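Local coordinates for protein Xaa-Pro dipeptidase (Pyrococcus horikoshii, PDB 1WY2) that probably splits dipeptides that carry a C-terminal proline after a nonpolar residue, as a homodimeric, two-metal prolidase of the M24B peptidase family, at residues 123-131 and 305-313; 223-233 and 342-351. All coordinates share one frame; numbering follows the deposited sequence.

Interaction 1. Residues 123-131 and 305-313; sequences DMRIIKSEK and TVLREGMVI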
ATOM      1  N   ASP A 123      -6.627  18.893 -11.343  1.00 16.50           N
ATOM      2  CA  ASP A 123      -6.255  20.271 -11.623  1.00 17.17           C
ATOM      3  C   ASP A 123      -5.563  20.949 -10.444  1.00 16.88           C
ATOM      4  O   ASP A 123      -4.692  21.794 -10.639  1.00 16.64           O
ATOM      5  CB  ASP A 123      -7.484  21.073 -12.069  1.00 19.08           C
ATOM      6  CG  ASP A 123      -7.925  20.727 -13.487  1.00 22.03           C
ATOM      7  OD1 ASP A 123      -7.264  19.888 -14.139  1.00 23.60           O
ATOM      8  OD2 ASP A 123      -8.935  21.293 -13.956  1.00 26.04           O
ATOM      9  N   MET A 124      -5.946  20.580  -9.226  1.00 16.83           N
ATOM     10  CA  MET A 124      -5.320  21.156  -8.041  1.00 16.65           C
ATOM     11  C   MET A 124      -3.975  20.507  -7.724  1.00 16.73           C
ATOM     12  O   MET A 124      -2.957  21.191  -7.627  1.00 17.90           O
ATOM     13  CB  MET A 124      -6.232  21.014  -6.820  1.00 18.82           C
ATOM     14  CG  MET A 124      -7.499  21.853  -6.872  1.00 18.22           C
ATOM     15  SD  MET A 124      -8.352  21.848  -5.278  1.00 19.75           S
ATOM     16  CE  MET A 124      -9.010  20.174  -5.262  1.00 19.05           C
ATOM     17  N   ARG A 125      -3.967  19.184  -7.584  1.00 15.97           N
ATOM     18  CA  ARG A 125      -2.745  18.470  -7.225  1.00 15.34           C
ATOM     19  C   ARG A 125      -1.621  18.453  -8.260  1.00 15.21           C
ATOM     20  O   ARG A 125      -0.452  18.343  -7.895  1.00 16.54           O
ATOM     21  CB  ARG A 125      -3.085  17.031  -6.815  1.00 13.29           C
ATOM     22  CG  ARG A 125      -3.710  16.922  -5.418  1.00 14.98           C
ATOM     23  CD  ARG A 125      -4.117  15.489  -5.088  1.00 16.77           C
ATOM     24  NE  ARG A 125      -2.987  14.568  -5.169  1.00 18.00           N
ATOM     25  CZ  ARG A 125      -3.106  13.245  -5.235  1.00 20.23           C
ATOM     26  NH1 ARG A 125      -4.307  12.680  -5.225  1.00 18.77           N
ATOM     27  NH2 ARG A 125      -2.022  12.487  -5.333  1.00 20.41           N
ATOM     28  N   ILE A 126      -1.971  18.577  -9.535  1.00 15.30           N
ATOM     29  CA  ILE A 126      -0.981  18.544 -10.611  1.00 15.64           C
ATOM     30  C   ILE A 126      -0.014  19.734 -10.613  1.00 17.14           C
ATOM     31  O   ILE A 126       1.075  19.652 -11.180  1.00 16.75           O
ATOM     32  CB  ILE A 126      -1.680  18.430 -11.988  1.00 14.94           C
ATOM     33  CG1 ILE A 126      -0.693  17.887 -13.029  1.00 15.83           C
ATOM     34  CG2 ILE A 126      -2.243  19.782 -12.403  1.00 16.42           C
ATOM     35  CD1 ILE A 126      -1.347  17.460 -14.336  1.00 16.35           C
ATOM     36  N   ILE A 127      -0.417  20.834  -9.984  1.00 16.98           N
ATOM     37  CA  ILE A 127       0.431  22.020  -9.886  1.00 17.59           C
ATOM     38  C   ILE A 127       0.859  22.148  -8.428  1.00 16.94           C
ATOM     39  O   ILE A 127       0.027  22.364  -7.548  1.00 16.56           O
ATOM     40  CB  ILE A 127      -0.327  23.300 -10.297  1.00 18.53           C
ATOM     41  CG1 ILE A 127      -0.883  23.147 -11.717  1.00 16.98           C
ATOM     42  CG2 ILE A 127       0.608  24.510 -10.196  1.00 19.35           C
ATOM     43  CD1 ILE A 127       0.160  22.838 -12.779  1.00 15.77           C
ATOM     44  N   LYS A 128       2.157  22.004  -8.169  1.00 16.99           N
ATOM     45  CA  LYS A 128       2.672  22.092  -6.808  1.00 16.95           C
ATOM     46  C   LYS A 128       2.961  23.528  -6.379  1.00 18.02           C
ATOM     47  O   LYS A 128       3.428  24.347  -7.174  1.00 20.15           O
ATOM     48  CB  LYS A 128       3.956  21.257  -6.661  1.00 16.61           C
ATOM     49  CG  LYS A 128       3.736  19.768  -6.383  1.00 17.07           C
ATOM     50  CD  LYS A 128       3.017  19.065  -7.525  1.00 16.96           C
ATOM     51  CE  LYS A 128       2.833  17.579  -7.228  1.00 17.47           C
ATOM     52  NZ  LYS A 128       1.955  16.905  -8.244  1.00 16.09           N
ATOM     53  N   SER A 129       2.673  23.819  -5.117  1.00 20.43           N
ATOM     54  CA  SER A 129       2.921  25.140  -4.553  1.00 21.60           C
ATOM     55  C   SER A 129       4.394  25.195  -4.157  1.00 23.64           C
ATOM     56  O   SER A 129       5.065  24.163  -4.098  1.00 21.76           O
ATOM     57  CB  SER A 129       2.059  25.354  -3.309  1.00 22.28           C
ATOM     58  OG  SER A 129       2.449  24.480  -2.257  1.00 22.76           O
ATOM     59  N   GLU A 130       4.897  26.394  -3.883  1.00 24.21           N
ATOM     60  CA  GLU A 130       6.291  26.533  -3.478  1.00 27.19           C
ATOM     61  C   GLU A 130       6.536  25.694  -2.222  1.00 26.19           C
ATOM     62  O   GLU A 130       7.602  25.103  -2.057  1.00 26.44           O
ATOM     63  CB  GLU A 130       6.626  28.001  -3.201  1.00 30.76           C
ATOM     64  CG  GLU A 130       6.392  28.922  -4.389  1.00 37.37           C
ATOM     65  CD  GLU A 130       6.833  30.348  -4.115  1.00 41.26           C
ATOM     66  OE1 GLU A 130       6.397  30.922  -3.094  1.00 45.57           O
ATOM     67  OE2 GLU A 130       7.613  30.896  -4.922  1.00 43.49           O
ATOM     68  N   LYS A 131       5.537  25.644  -1.345  1.00 26.21           N
ATOM     69  CA  LYS A 131       5.633  24.873  -0.108  1.00 26.06           C
ATOM     70  C   LYS A 131       5.770  23.378  -0.394  1.00 24.34           C
ATOM     71  O   LYS A 131       6.589  22.692   0.222  1.00 23.35           O
ATOM     72  CB  LYS A 131       4.394  25.119   0.761  1.00 28.84           C
ATOM     73  CG  LYS A 131       4.290  24.211   1.980  1.00 32.83           C
ATOM     74  CD  LYS A 131       3.053  24.532   2.812  1.00 36.49           C
ATOM     75  CE  LYS A 131       2.789  23.460   3.861  1.00 38.39           C
ATOM     76  NZ  LYS A 131       2.423  22.153   3.235  1.00 40.91           N
ATOM     77  N   THR A 305      -1.642  15.728 -21.933  1.00 25.11           N
ATOM     78  CA  THR A 305      -1.524  16.832 -20.986  1.00 23.60           C
ATOM     79  C   THR A 305      -0.419  17.801 -21.377  1.00 23.13           C
ATOM     80  O   THR A 305       0.704  17.392 -21.672  1.00 22.26           O
ATOM     81  CB  THR A 305      -1.223  16.328 -19.563  1.00 24.13           C
ATOM     82  OG1 THR A 305      -2.278  15.467 -19.127  1.00 23.42           O
ATOM     83  CG2 THR A 305      -1.099  17.499 -18.597  1.00 21.49           C
ATOM     84  N   VAL A 306      -0.737  19.091 -21.380  1.00 22.29           N
ATOM     85  CA  VAL A 306       0.259  20.100 -21.706  1.00 20.88           C
ATOM     86  C   VAL A 306       0.987  20.420 -20.409  1.00 19.64           C
ATOM     87  O   VAL A 306       0.361  20.737 -19.396  1.00 19.54           O
ATOM     88  CB  VAL A 306      -0.385  21.392 -22.250  1.00 21.39           C
ATOM     89  CG1 VAL A 306       0.694  22.419 -22.545  1.00 22.92           C
ATOM     90  CG2 VAL A 306      -1.175  21.085 -23.515  1.00 24.49           C
ATOM     91  N   LEU A 307       2.309  20.322 -20.434  1.00 19.64           N
ATOM     92  CA  LEU A 307       3.089  20.596 -19.239  1.00 19.41           C
ATOM     93  C   LEU A 307       3.015  22.070 -18.864  1.00 20.11           C
ATOM     94  O   LEU A 307       2.995  22.948 -19.731  1.00 20.35           O
ATOM     95  CB  LEU A 307       4.547  20.186 -19.454  1.00 18.72           C
ATOM     96  CG  LEU A 307       4.803  18.714 -19.797  1.00 20.68           C
ATOM     97  CD1 LEU A 307       6.304  18.455 -19.737  1.00 22.00           C
ATOM     98  CD2 LEU A 307       4.065  17.798 -18.816  1.00 22.90           C
ATOM     99  N   ARG A 308       2.961  22.331 -17.565  1.00 20.49           N
ATOM    100  CA  ARG A 308       2.893  23.687 -17.051  1.00 20.62           C
ATOM    101  C   ARG A 308       3.825  23.860 -15.865  1.00 20.19           C
ATOM    102  O   ARG A 308       4.178  22.897 -15.179  1.00 20.19           O
ATOM    103  CB  ARG A 308       1.464  24.040 -16.614  1.00 22.66           C
ATOM    104  CG  ARG A 308       0.372  23.753 -17.646  1.00 27.27           C
ATOM    105  CD  ARG A 308       0.339  24.786 -18.747  1.00 30.38           C
ATOM    106  NE  ARG A 308      -0.784  24.592 -19.663  1.00 34.94           N
ATOM    107  CZ  ARG A 308      -0.904  25.176 -20.852  1.00 35.69           C
ATOM    108  NH1 ARG A 308       0.033  26.004 -21.295  1.00 37.37           N
ATOM    109  NH2 ARG A 308      -1.962  24.917 -21.609  1.00 37.04           N
ATOM    110  N   GLU A 309       4.215  25.106 -15.633  1.00 18.94           N
ATOM    111  CA  GLU A 309       5.089  25.466 -14.528  1.00 19.63           C
ATOM    112  C   GLU A 309       4.471  24.949 -13.228  1.00 19.39           C
ATOM    113  O   GLU A 309       3.281  25.147 -12.975  1.00 19.60           O
ATOM    114  CB  GLU A 309       5.218  26.990 -14.475  1.00 24.07           C
ATOM    115  CG  GLU A 309       6.378  27.517 -13.661  1.00 27.83           C
ATOM    116  CD  GLU A 309       6.350  29.032 -13.548  1.00 31.73           C
ATOM    117  OE1 GLU A 309       5.864  29.692 -14.493  1.00 32.38           O
ATOM    118  OE2 GLU A 309       6.822  29.561 -12.521  1.00 33.63           O
ATOM    119  N   GLY A 310       5.275  24.278 -12.410  1.00 18.08           N
ATOM    120  CA  GLY A 310       4.765  23.764 -11.153  1.00 16.81           C
ATOM    121  C   GLY A 310       4.526  22.268 -11.156  1.00 16.24           C
ATOM    122  O   GLY A 310       4.320  21.670 -10.097  1.00 16.25           O
ATOM    123  N   MET A 311       4.534  21.655 -12.336  1.00 15.52           N
ATOM    124  CA  MET A 311       4.332  20.213 -12.401  1.00 16.59           C
ATOM    125  C   MET A 311       5.616  19.502 -12.000  1.00 15.91           C
ATOM    126  O   MET A 311       6.720  19.986 -12.261  1.00 15.94           O
ATOM    127  CB  MET A 311       3.911  19.785 -13.809  1.00 15.85           C
ATOM    128  CG  MET A 311       2.495  20.207 -14.172  1.00 16.85           C
ATOM    129  SD  MET A 311       1.984  19.532 -15.755  1.00 19.21           S
ATOM    130  CE  MET A 311       0.372  20.264 -15.934  1.00 17.57           C
ATOM    131  N   VAL A 312       5.467  18.357 -11.344  1.00 15.37           N
ATOM    132  CA  VAL A 312       6.612  17.568 -10.917  1.00 14.78           C
ATOM    133  C   VAL A 312       6.442  16.197 -11.547  1.00 14.56           C
ATOM    134  O   VAL A 312       5.455  15.508 -11.295  1.00 15.66           O
ATOM    135  CB  VAL A 312       6.665  17.435  -9.386  1.00 15.65           C
ATOM    136  CG1 VAL A 312       7.814  16.522  -8.982  1.00 14.60           C
ATOM    137  CG2 VAL A 312       6.847  18.817  -8.750  1.00 15.83           C
ATOM    138  N   ILE A 313       7.400  15.820 -12.383  1.00 14.80           N
ATOM    139  CA  ILE A 313       7.345  14.541 -13.085  1.00 14.64           C
ATOM    140  C   ILE A 313       8.694  13.854 -13.101  1.00 15.89           C
ATOM    141  O   ILE A 313       9.723  14.472 -12.832  1.00 17.00           O
ATOM    142  CB  ILE A 313       6.918  14.729 -14.559  1.00 16.68           C
ATOM    143  CG1 ILE A 313       7.896  15.676 -15.271  1.00 15.53           C
ATOM    144  CG2 ILE A 313       5.501  15.268 -14.626  1.00 17.61           C
ATOM    145  CD1 ILE A 313       7.684  15.791 -16.780  1.00 16.93           C
TER
HETATM  146  O   HOH W   1       2.607  17.370 -11.114  1.00 21.07           O
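Lys128 and Gly310 join the two segments through one direct backbone hydrogen bond, from Lys128 N to Gly310 O at 2.9 Å. It is nearly straight at the hydrogen (167°), although the donor stands above the carbonyl plane. Gly310 lies inside the type II turn from Arg308 to Met311, closed by Met311 N to Arg308 O, and a side chain here would run into Ile127 CG2. A second polar link goes through water 1, which donates to Ile126 O at 2.7 Å and accepts from Val312 N and Lys128 NZ. The ammonium of Lys128 also donates to Arg125 O at 2.8 Å and forms a salt bridge with Glu295; the bend at chi2 (63°) folds the chain back toward that carbonyl.

Apolar contact centres on Met311, whose extended chain crosses Ile126 and Ile127 obliquely. Its CE lies 3.7 Å from Ile126 CD1, and its CG lies 3.8 Å from Ile127 CD1. Met311 CA also makes a CH···O contact with Ile126 O. The side chains of Lys128 and Val312 cross at about a right angle, Lys128 CG 4.0 Å from Val312 CG2.

The contact thus joins the creatinase/prolidase N-terminal region to the M24 metallopeptidase domain: the linker between helices 118-125 and 130-153 is fastened to the start of strand 312-321, with Trp296 and Pro297 packing on Ile126 and strand 325-336 lying against Met311 and Val312.

Interaction 2. Residues 223-233 and 342-351; sequences DITRTIVVGSP and RLTKTERELI. With ZN (zinc ion), chain D; ZN (zinc ion), chain E.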
ATOM      1  N   ASP A 223      11.568  10.032  -6.221  1.00 15.47           N
ATOM      2  CA  ASP A 223      11.766   8.854  -7.057  1.00 14.87           C
ATOM      3  C   ASP A 223      13.047   9.043  -7.856  1.00 14.72           C
ATOM      4  O   ASP A 223      13.217  10.059  -8.529  1.00 16.01           O
ATOM      5  CB  ASP A 223      10.557   8.725  -7.993  1.00 14.18           C
ATOM      6  CG  ASP A 223      10.443   7.367  -8.644  1.00 16.19           C
ATOM      7  OD1 ASP A 223      11.358   6.529  -8.492  1.00 15.59           O
ATOM      8  OD2 ASP A 223       9.414   7.151  -9.316  1.00 16.01           O
ATOM      9  N   ILE A 224      13.947   8.068  -7.781  1.00 14.50           N
ATOM     10  CA  ILE A 224      15.213   8.164  -8.497  1.00 14.19           C
ATOM     11  C   ILE A 224      15.737   6.786  -8.902  1.00 13.63           C
ATOM     12  O   ILE A 224      15.523   5.806  -8.198  1.00 15.13           O
ATOM     13  CB  ILE A 224      16.279   8.871  -7.610  1.00 15.03           C
ATOM     14  CG1 ILE A 224      17.574   9.088  -8.391  1.00 17.21           C
ATOM     15  CG2 ILE A 224      16.566   8.034  -6.366  1.00 15.66           C
ATOM     16  CD1 ILE A 224      18.667   9.800  -7.587  1.00 18.51           C
ATOM     17  N   THR A 225      16.396   6.717 -10.056  1.00 13.39           N
ATOM     18  CA  THR A 225      16.991   5.469 -10.525  1.00 14.91           C
ATOM     19  C   THR A 225      18.367   5.749 -11.105  1.00 14.46           C
ATOM     20  O   THR A 225      18.539   6.657 -11.917  1.00 15.75           O
ATOM     21  CB  THR A 225      16.187   4.773 -11.660  1.00 15.32           C
ATOM     22  OG1 THR A 225      14.860   4.469 -11.222  1.00 16.18           O
ATOM     23  CG2 THR A 225      16.875   3.461 -12.055  1.00 16.01           C
ATOM     24  N   ARG A 226      19.350   4.974 -10.673  1.00 15.75           N
ATOM     25  CA  ARG A 226      20.698   5.093 -11.212  1.00 15.36           C
ATOM     26  C   ARG A 226      21.143   3.672 -11.515  1.00 15.23           C
ATOM     27  O   ARG A 226      20.775   2.736 -10.809  1.00 16.60           O
ATOM     28  CB  ARG A 226      21.658   5.729 -10.201  1.00 13.80           C
ATOM     29  CG  ARG A 226      21.427   7.216  -9.971  1.00 14.78           C
ATOM     30  CD  ARG A 226      21.776   8.045 -11.206  1.00 15.26           C
ATOM     31  NE  ARG A 226      21.526   9.466 -10.975  1.00 17.64           N
ATOM     32  CZ  ARG A 226      20.341  10.050 -11.122  1.00 18.87           C
ATOM     33  NH1 ARG A 226      19.284   9.341 -11.516  1.00 17.92           N
ATOM     34  NH2 ARG A 226      20.204  11.338 -10.846  1.00 17.44           N
ATOM     35  N   THR A 227      21.916   3.507 -12.578  1.00 15.37           N
ATOM     36  CA  THR A 227      22.405   2.185 -12.934  1.00 16.54           C
ATOM     37  C   THR A 227      23.921   2.238 -12.897  1.00 16.46           C
ATOM     38  O   THR A 227      24.523   3.205 -13.361  1.00 17.19           O
ATOM     39  CB  THR A 227      21.944   1.772 -14.350  1.00 16.81           C
ATOM     40  OG1 THR A 227      20.514   1.678 -14.379  1.00 17.89           O
ATOM     41  CG2 THR A 227      22.540   0.418 -14.739  1.00 19.50           C
ATOM     42  N   ILE A 228      24.529   1.207 -12.321  1.00 17.82           N
ATOM     43  CA  ILE A 228      25.983   1.122 -12.236  1.00 17.95           C
ATOM     44  C   ILE A 228      26.410  -0.265 -12.705  1.00 17.73           C
ATOM     45  O   ILE A 228      25.575  -1.105 -13.040  1.00 17.73           O
ATOM     46  CB  ILE A 228      26.495   1.320 -10.778  1.00 18.55           C
ATOM     47  CG1 ILE A 228      25.949   0.212  -9.874  1.00 19.09           C
ATOM     48  CG2 ILE A 228      26.070   2.688 -10.250  1.00 18.46           C
ATOM     49  CD1 ILE A 228      26.486   0.256  -8.456  1.00 23.48           C
ATOM     50  N   VAL A 229      27.718  -0.487 -12.756  1.00 20.61           N
ATOM     51  CA  VAL A 229      28.259  -1.785 -13.133  1.00 21.47           C
ATOM     52  C   VAL A 229      29.297  -2.118 -12.079  1.00 22.36           C
ATOM     53  O   VAL A 229      30.089  -1.259 -11.689  1.00 22.40           O
ATOM     54  CB  VAL A 229      28.954  -1.772 -14.513  1.00 22.10           C
ATOM     55  CG1 VAL A 229      29.634  -3.117 -14.755  1.00 23.79           C
ATOM     56  CG2 VAL A 229      27.939  -1.498 -15.614  1.00 23.42           C
ATOM     57  N   VAL A 230      29.271  -3.352 -11.595  1.00 23.08           N
ATOM     58  CA  VAL A 230      30.231  -3.784 -10.591  1.00 25.27           C
ATOM     59  C   VAL A 230      31.476  -4.212 -11.354  1.00 26.42           C
ATOM     60  O   VAL A 230      31.494  -5.261 -11.990  1.00 27.78           O
ATOM     61  CB  VAL A 230      29.686  -4.968  -9.771  1.00 24.23           C
ATOM     62  CG1 VAL A 230      30.709  -5.390  -8.723  1.00 26.02           C
ATOM     63  CG2 VAL A 230      28.377  -4.570  -9.098  1.00 26.17           C
ATOM     64  N   GLY A 231      32.509  -3.380 -11.295  1.00 28.11           N
ATOM     65  CA  GLY A 231      33.735  -3.673 -12.008  1.00 29.14           C
ATOM     66  C   GLY A 231      33.739  -2.904 -13.313  1.00 29.93           C
ATOM     67  O   GLY A 231      33.194  -1.802 -13.387  1.00 30.75           O
ATOM     68  N   SER A 232      34.342  -3.481 -14.346  1.00 29.71           N
ATOM     69  CA  SER A 232      34.402  -2.828 -15.648  1.00 30.17           C
ATOM     70  C   SER A 232      33.275  -3.328 -16.545  1.00 29.76           C
ATOM     71  O   SER A 232      33.010  -4.528 -16.620  1.00 30.89           O
ATOM     72  CB  SER A 232      35.752  -3.104 -16.313  1.00 31.05           C
ATOM     73  OG  SER A 232      36.814  -2.648 -15.494  1.00 34.72           O
ATOM     74  N   PRO A 233      32.586  -2.408 -17.234  1.00 28.55           N
ATOM     75  CA  PRO A 233      31.492  -2.815 -18.117  1.00 28.16           C
ATOM     76  C   PRO A 233      32.015  -3.293 -19.463  1.00 28.01           C
ATOM     77  O   PRO A 233      33.046  -2.814 -19.936  1.00 28.51           O
ATOM     78  CB  PRO A 233      30.682  -1.535 -18.255  1.00 28.89           C
ATOM     79  CG  PRO A 233      31.756  -0.495 -18.283  1.00 30.09           C
ATOM     80  CD  PRO A 233      32.680  -0.939 -17.157  1.00 28.46           C
ATOM     81  N   ARG A 342      16.206  19.813 -11.940  1.00 19.25           N
ATOM     82  CA  ARG A 342      16.355  18.444 -11.462  1.00 19.55           C
ATOM     83  C   ARG A 342      16.296  18.458  -9.934  1.00 19.78           C
ATOM     84  O   ARG A 342      17.163  19.046  -9.284  1.00 18.93           O
ATOM     85  CB  ARG A 342      17.692  17.856 -11.939  1.00 19.29           C
ATOM     86  CG  ARG A 342      17.765  17.626 -13.447  1.00 19.77           C
ATOM     87  CD  ARG A 342      19.128  17.083 -13.872  1.00 21.26           C
ATOM     88  NE  ARG A 342      19.441  15.810 -13.226  1.00 20.74           N
ATOM     89  CZ  ARG A 342      20.569  15.573 -12.563  1.00 22.98           C
ATOM     90  NH1 ARG A 342      21.491  16.524 -12.461  1.00 23.28           N
ATOM     91  NH2 ARG A 342      20.777  14.391 -12.003  1.00 22.51           N
ATOM     92  N   LEU A 343      15.272  17.828  -9.358  1.00 17.23           N
ATOM     93  CA  LEU A 343      15.139  17.799  -7.902  1.00 17.51           C
ATOM     94  C   LEU A 343      16.069  16.735  -7.330  1.00 18.26           C
ATOM     95  O   LEU A 343      16.591  16.885  -6.225  1.00 17.28           O
ATOM     96  CB  LEU A 343      13.682  17.549  -7.501  1.00 17.74           C
ATOM     97  CG  LEU A 343      12.697  18.593  -8.051  1.00 18.51           C
ATOM     98  CD1 LEU A 343      11.302  18.305  -7.512  1.00 20.34           C
ATOM     99  CD2 LEU A 343      13.135  20.001  -7.646  1.00 20.35           C
ATOM    100  N   THR A 344      16.259  15.651  -8.082  1.00 17.57           N
ATOM    101  CA  THR A 344      17.197  14.607  -7.688  1.00 18.03           C
ATOM    102  C   THR A 344      18.478  15.076  -8.373  1.00 19.43           C
ATOM    103  O   THR A 344      18.466  15.391  -9.564  1.00 21.14           O
ATOM    104  CB  THR A 344      16.762  13.217  -8.200  1.00 17.97           C
ATOM    105  OG1 THR A 344      16.331  13.312  -9.563  1.00 18.21           O
ATOM    106  CG2 THR A 344      15.634  12.676  -7.341  1.00 18.45           C
ATOM    107  N   LYS A 345      19.576  15.133  -7.629  1.00 18.56           N
ATOM    108  CA  LYS A 345      20.821  15.665  -8.181  1.00 20.87           C
ATOM    109  C   LYS A 345      22.015  14.724  -8.315  1.00 20.79           C
ATOM    110  O   LYS A 345      23.088  15.146  -8.745  1.00 21.59           O
ATOM    111  CB  LYS A 345      21.226  16.884  -7.348  1.00 23.10           C
ATOM    112  CG  LYS A 345      20.090  17.890  -7.179  1.00 26.98           C
ATOM    113  CD  LYS A 345      20.397  18.941  -6.125  1.00 28.70           C
ATOM    114  CE  LYS A 345      19.190  19.843  -5.891  1.00 31.32           C
ATOM    115  NZ  LYS A 345      19.452  20.857  -4.825  1.00 34.35           N
ATOM    116  N   THR A 346      21.842  13.461  -7.953  1.00 20.59           N
ATOM    117  CA  THR A 346      22.934  12.497  -8.049  1.00 20.70           C
ATOM    118  C   THR A 346      23.475  12.408  -9.473  1.00 20.49           C
ATOM    119  O   THR A 346      22.716  12.486 -10.439  1.00 19.67           O
ATOM    120  CB  THR A 346      22.474  11.094  -7.611  1.00 21.22           C
ATOM    121  OG1 THR A 346      22.120  11.121  -6.223  1.00 21.58           O
ATOM    122  CG2 THR A 346      23.585  10.076  -7.825  1.00 22.82           C
ATOM    123  N   GLU A 347      24.791  12.246  -9.601  1.00 20.65           N
ATOM    124  CA  GLU A 347      25.418  12.133 -10.917  1.00 21.96           C
ATOM    125  C   GLU A 347      24.753  11.017 -11.716  1.00 21.77           C
ATOM    126  O   GLU A 347      24.398   9.976 -11.167  1.00 21.18           O
ATOM    127  CB  GLU A 347      26.915  11.835 -10.766  1.00 23.61           C
ATOM    128  CG  GLU A 347      27.628  11.516 -12.072  1.00 28.04           C
ATOM    129  CD  GLU A 347      27.621  12.675 -13.052  1.00 30.91           C
ATOM    130  OE1 GLU A 347      27.252  12.459 -14.226  1.00 32.99           O
ATOM    131  OE2 GLU A 347      27.989  13.801 -12.651  1.00 34.10           O
ATOM    132  N   ARG A 348      24.601  11.232 -13.018  1.00 21.68           N
ATOM    133  CA  ARG A 348      23.968  10.245 -13.881  1.00 23.39           C
ATOM    134  C   ARG A 348      24.961   9.373 -14.640  1.00 24.70           C
ATOM    135  O   ARG A 348      24.681   8.210 -14.926  1.00 23.83           O
ATOM    136  CB  ARG A 348      23.030  10.946 -14.864  1.00 22.57           C
ATOM    137  CG  ARG A 348      21.770  11.488 -14.212  1.00 19.90           C
ATOM    138  CD  ARG A 348      21.003  12.395 -15.153  1.00 20.88           C
ATOM    139  NE  ARG A 348      21.643  13.702 -15.294  1.00 20.39           N
ATOM    140  CZ  ARG A 348      21.151  14.692 -16.032  1.00 20.71           C
ATOM    141  NH1 ARG A 348      20.015  14.522 -16.700  1.00 19.67           N
ATOM    142  NH2 ARG A 348      21.780  15.860 -16.085  1.00 20.21           N
ATOM    143  N   GLU A 349      26.118   9.936 -14.966  1.00 26.55           N
ATOM    144  CA  GLU A 349      27.144   9.192 -15.687  1.00 29.30           C
ATOM    145  C   GLU A 349      27.971   8.416 -14.669  1.00 29.65           C
ATOM    146  O   GLU A 349      29.029   8.878 -14.233  1.00 30.63           O
ATOM    147  CB  GLU A 349      28.032  10.162 -16.475  1.00 33.06           C
ATOM    148  CG  GLU A 349      27.245  11.089 -17.396  1.00 39.14           C
ATOM    149  CD  GLU A 349      28.132  12.041 -18.178  1.00 43.37           C
ATOM    150  OE1 GLU A 349      28.849  12.849 -17.547  1.00 46.68           O
ATOM    151  OE2 GLU A 349      28.109  11.984 -19.426  1.00 45.64           O
ATOM    152  N   LEU A 350      27.488   7.232 -14.299  1.00 27.66           N
ATOM    153  CA  LEU A 350      28.164   6.414 -13.303  1.00 29.09           C
ATOM    154  C   LEU A 350      28.972   5.222 -13.818  1.00 30.92           C
ATOM    155  O   LEU A 350      29.526   4.459 -13.024  1.00 30.50           O
ATOM    156  CB  LEU A 350      27.145   5.941 -12.261  1.00 28.13           C
ATOM    157  CG  LEU A 350      26.408   7.076 -11.539  1.00 28.78           C
ATOM    158  CD1 LEU A 350      25.394   6.497 -10.566  1.00 28.64           C
ATOM    159  CD2 LEU A 350      27.408   7.955 -10.801  1.00 28.37           C
ATOM    160  N   ILE A 351      29.044   5.048 -15.134  1.00 33.49           N
ATOM    161  CA  ILE A 351      29.830   3.951 -15.690  1.00 36.74           C
ATOM    162  C   ILE A 351      30.671   4.449 -16.865  1.00 38.16           C
ATOM    163  O   ILE A 351      31.844   4.030 -16.968  1.00 39.75           O
ATOM    164  CB  ILE A 351      28.940   2.749 -16.148  1.00 36.66           C
ATOM    165  CG1 ILE A 351      28.814   2.724 -17.671  1.00 37.93           C
ATOM    166  CG2 ILE A 351      27.565   2.831 -15.499  1.00 37.68           C
ATOM    167  CD1 ILE A 351      28.182   1.462 -18.210  1.00 38.57           C
ATOM    168  OXT ILE A 351      30.144   5.247 -17.670  1.00 39.80           O
TER
HETATM  169 ZN    ZN D 405      11.698   5.059  -9.820  1.00 17.25          ZN
HETATM  170 ZN    ZN E 406       9.364   6.530 -11.350  1.00 18.14          ZN
HETATM  171  O   HOH W   2      23.225   5.933 -13.699  1.00 19.48           O
HETATM  172  O   HOH W   3      29.655   1.826 -12.387  1.00 24.08           O
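Arg226 drives its guanidinium into the backbone of the C-terminal tail, from a strand of the pita-bread fold that the M24 metallopeptidases share. Its NE and NH2 grip Thr346 O side-on, with the shorter bond, 2.8 Å, from NH2 to Thr346 O, while NE also reaches Glu347 O at 2.9 Å from above that carbonyl's plane. The turn about CD-NE (chi4 -84°) swings the guanidinium back toward Ile224, and NH1 donates back to Thr225 O. Arg342 NH2 is a third donor to Thr346 O, at 3.1 Å, with Thr346 O in the Arg342 guanidinium plane. The two arginines bring their NH2 atoms within 3.3 Å of each other, a proximity probably eased by Asp331, which forms salt bridges with both.

Arg348 CG lies over the rim of one face of the Arg226 guanidinium and Ile224 CD1 over the rim of the opposite face, which restricts the group's tilt. With an alanine here in place of Arg226, both of its bonds to Thr346 O go, and Glu347 O and Asp331 would probably be left without this partner while a gap is likely to open between Arg348 and Ile224. Farther along, the strand and the tail are bridged by water: water 2 links Thr227 N to Arg348 O, and water 3 links Val229 N to Leu350 O.

Beyond the arginine, Leu350 CD1 packs on Arg226 CB and on Ile228 CG2, and the terminal Ile351 rests CD1 against both Val229 CG2 and Pro233 CB, 3.9 Å from each. At the opposite end Thr344 CG2 rests 3.9 Å from Ile224 CB. Just before Ile224 comes Asp223, which bridges the zinc pair, OD1 binding one zinc ion at 2.0 Å and OD2 the other at 2.1 Å.

The centres of interactions 1 and 2 lie about 26 Å apart, and their segments alternate along the chain: 123-131, 223-233, 305-313, then 342-351. Interaction 1 ties the turn between helices 118-125 and 130-153 to the catalytic domain, whereas interaction 2 lies within the catalytic domain and seats the C-terminal tail on strand 220-229. Helix 130-153 connects them, starting in interaction 1 and later packing against Ile224, Leu343 and Leu350. They also meet directly, with Val312 CG1 4.2 Å from Leu343 CD1. The sheet of strands 312-321, 325-336 and 339-342 reaches both. Interaction 2 holds a metal ligand itself; interaction 1 approaches the centre only through the Val312 side chain, about 10 Å from a zinc ion.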